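Cell death abnormality protein 2 (Caenorhabditis elegans, PDB 3QWX) acts as a CRK-family SH2/SH3 signalling adaptor required for engulfment of cell corpses and for cell migration in the nematode, including that of the gonadal distal tip cells. Local coordinates at residues G36-R41 with Y49-R54. Sequence-based numbering, arbitrary orientation.
Sequences GTFLMR and YSLTVR. With SO4 (sulfate ion), chain B.
R41 reaches across to T52, its NE giving OG1 a hydrogen bond of 2.9 Å at 159°, with the hydroxyl oxygen close to the guanidinium plane. S50 supports the same group from one face: its CB sits 3.3 Å above the guanidinium plane, over the centre. The remaining edge presents both terminal nitrogens to a sulfate, R41 NH1 to sulfate O1 at 2.9 Å and R41 NH2 to sulfate O3 at 3.1 Å, each bond nearly straight. An edge contact at NE and a methylene over one face, together with the sulfate bonds, restrain the rotation of the group. R41 CG lies between the backbone N and the carbonyl carbon (chi1 59°), and the chain then runs extended to NE, which lays the guanidinium against S50 CB. R21 NH1, S43 OG and S44 N also hydrogen-bond the sulfate. Behind this side-chain network lies an antiparallel ladder whose hydrogen-bonded pairs are L39 with T52 and R41 with S50; the R41 N to S50 O link is the most bent, at 141°. Beyond T37, whose O accepts from R54 N, G36 N meets R54 O at 2.8 Å. On the opposite face from R41 and T52, F38, M40, L51 and V53 form an apolar layer. L51 CD1 approaches F38 CD2 at 3.7 Å and also touches M40 CG, while the M40 chain, bent at chi3, brings CE against CB and CG of Y49. F38 makes edge-to-face contacts with F6 and F14. R41, which ends the sequence FLMR, matches the FLVR-motif arginine that binds the phosphotyrosine phosphate in SH2 domains; the sulfate, probably from the crystallisation liquor, is consistent with a mimic of that phosphate.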
loop_
_atom_site.group_PDB
_atom_site.type_symbol
_atom_site.label_atom_id
_atom_site.label_comp_id
_atom_site.label_asym_id
_atom_site.label_seq_id
_atom_site.Cartn_x
_atom_site.Cartn_y
_atom_site.Cartn_z
ATOM N N GLY A 36 -13.319 -6.826 -1.849
ATOM C CA GLY A 36 -12.166 -7.145 -2.678
ATOM C C GLY A 36 -11.106 -6.050 -2.644
ATOM O O GLY A 36 -9.988 -6.223 -3.172
ATOM N N THR A 37 -11.452 -4.916 -2.039
ATOM C CA THR A 37 -10.479 -3.827 -1.882
ATOM C C THR A 37 -9.490 -4.206 -0.777
ATOM O O THR A 37 -9.884 -4.734 0.264
ATOM C CB THR A 37 -11.176 -2.481 -1.566
ATOM O OG1 THR A 37 -12.247 -2.281 -2.488
ATOM C CG2 THR A 37 -10.217 -1.315 -1.680
ATOM N N PHE A 38 -8.207 -3.950 -1.007
ATOM C CA PHE A 38 -7.173 -4.378 -0.069
ATOM C C PHE A 38 -5.991 -3.411 -0.023
ATOM O O PHE A 38 -5.794 -2.585 -0.926
ATOM C CB PHE A 38 -6.659 -5.775 -0.459
ATOM C CG PHE A 38 -5.851 -5.780 -1.722
ATOM C CD1 PHE A 38 -6.473 -5.831 -2.960
ATOM C CD2 PHE A 38 -4.474 -5.696 -1.674
ATOM C CE1 PHE A 38 -5.737 -5.818 -4.131
ATOM C CE2 PHE A 38 -3.721 -5.675 -2.849
ATOM C CZ PHE A 38 -4.361 -5.731 -4.078
ATOM N N LEU A 39 -5.197 -3.521 1.033
ATOM C CA LEU A 39 -3.924 -2.832 1.078
ATOM C C LEU A 39 -2.926 -3.657 1.861
ATOM O O LEU A 39 -3.298 -4.585 2.589
ATOM C CB LEU A 39 -4.073 -1.440 1.691
ATOM C CG LEU A 39 -4.678 -1.314 3.095
ATOM C CD1 LEU A 39 -3.655 -1.645 4.183
ATOM C CD2 LEU A 39 -5.198 0.109 3.275
ATOM N N MET A 40 -1.655 -3.312 1.706
ATOM C CA MET A 40 -0.617 -3.877 2.541
ATOM C C MET A 40 -0.048 -2.803 3.451
ATOM O O MET A 40 -0.138 -1.617 3.155
ATOM C CB MET A 40 0.488 -4.503 1.694
ATOM C CG MET A 40 0.124 -5.912 1.212
ATOM S SD MET A 40 1.454 -6.570 0.222
ATOM C CE MET A 40 2.752 -6.764 1.442
ATOM N N ARG A 41 0.513 -3.240 4.566
ATOM C CA ARG A 41 1.030 -2.336 5.586
ATOM C C ARG A 41 1.986 -3.125 6.458
ATOM O O ARG A 41 2.149 -4.332 6.272
ATOM C CB ARG A 41 -0.106 -1.787 6.450
ATOM C CG ARG A 41 -0.891 -2.865 7.159
ATOM C CD ARG A 41 -2.051 -2.323 7.977
ATOM N NE ARG A 41 -2.833 -3.439 8.512
ATOM C CZ ARG A 41 -2.479 -4.155 9.576
ATOM N NH1 ARG A 41 -1.365 -3.860 10.221
ATOM N NH2 ARG A 41 -3.229 -5.169 9.991
ATOM N N TYR A 49 4.619 -8.329 7.172
ATOM C CA TYR A 49 3.638 -7.459 6.551
ATOM C C TYR A 49 2.259 -7.947 6.924
ATOM O O TYR A 49 2.075 -9.092 7.314
ATOM C CB TYR A 49 3.781 -7.438 5.025
ATOM C CG TYR A 49 5.034 -6.766 4.522
ATOM C CD1 TYR A 49 5.272 -5.416 4.770
ATOM C CD2 TYR A 49 5.968 -7.467 3.773
ATOM C CE1 TYR A 49 6.412 -4.796 4.302
ATOM C CE2 TYR A 49 7.112 -6.855 3.303
ATOM C CZ TYR A 49 7.334 -5.520 3.571
ATOM O OH TYR A 49 8.471 -4.910 3.092
ATOM N N SER A 50 1.287 -7.060 6.797
ATOM C CA SER A 50 -0.101 -7.409 6.991
ATOM C C SER A 50 -0.852 -7.038 5.736
ATOM O O SER A 50 -0.632 -5.974 5.170
ATOM C CB SER A 50 -0.697 -6.648 8.176
ATOM O OG SER A 50 -0.375 -7.278 9.396
ATOM N N LEU A 51 -1.731 -7.935 5.313
ATOM C CA LEU A 51 -2.653 -7.697 4.226
ATOM C C LEU A 51 -4.016 -7.460 4.863
ATOM O O LEU A 51 -4.515 -8.321 5.585
ATOM C CB LEU A 51 -2.701 -8.935 3.319
ATOM C CG LEU A 51 -3.675 -8.965 2.146
ATOM C CD1 LEU A 51 -3.319 -7.927 1.079
ATOM C CD2 LEU A 51 -3.699 -10.358 1.545
ATOM N N THR A 52 -4.612 -6.304 4.591
ATOM C CA THR A 52 -5.948 -5.954 5.098
ATOM C C THR A 52 -6.949 -5.846 3.936
ATOM O O THR A 52 -6.687 -5.152 2.952
ATOM C CB THR A 52 -5.926 -4.615 5.922
ATOM O OG1 THR A 52 -4.960 -4.713 6.973
ATOM C CG2 THR A 52 -7.295 -4.324 6.541
ATOM N N VAL A 53 -8.084 -6.541 4.061
ATOM C CA VAL A 53 -9.042 -6.717 2.967
ATOM C C VAL A 53 -10.499 -6.522 3.423
ATOM O O VAL A 53 -10.900 -7.007 4.475
ATOM C CB VAL A 53 -8.932 -8.139 2.333
ATOM C CG1 VAL A 53 -9.592 -8.179 0.959
ATOM C CG2 VAL A 53 -7.491 -8.578 2.221
ATOM N N ARG A 54 -11.283 -5.811 2.620
ATOM C CA ARG A 54 -12.734 -5.746 2.811
ATOM C C ARG A 54 -13.321 -6.984 2.135
ATOM O O ARG A 54 -13.242 -7.124 0.910
ATOM C CB ARG A 54 -13.289 -4.482 2.151
ATOM C CG ARG A 54 -14.809 -4.352 2.160
ATOM C CD ARG A 54 -15.390 -4.265 3.561
ATOM N NE ARG A 54 -16.795 -3.855 3.512
ATOM C CZ ARG A 54 -17.200 -2.583 3.502
ATOM N NH1 ARG A 54 -16.305 -1.603 3.554
ATOM N NH2 ARG A 54 -18.498 -2.285 3.453
HETATM S S SO4 B . -1.107 -6.508 13.118
HETATM O O1 SO4 B . -0.528 -5.251 12.650
HETATM O O2 SO4 B . -1.435 -6.380 14.534
HETATM O O3 SO4 B . -2.326 -6.842 12.385
HETATM O O4 SO4 B . -0.142 -7.578 12.905
#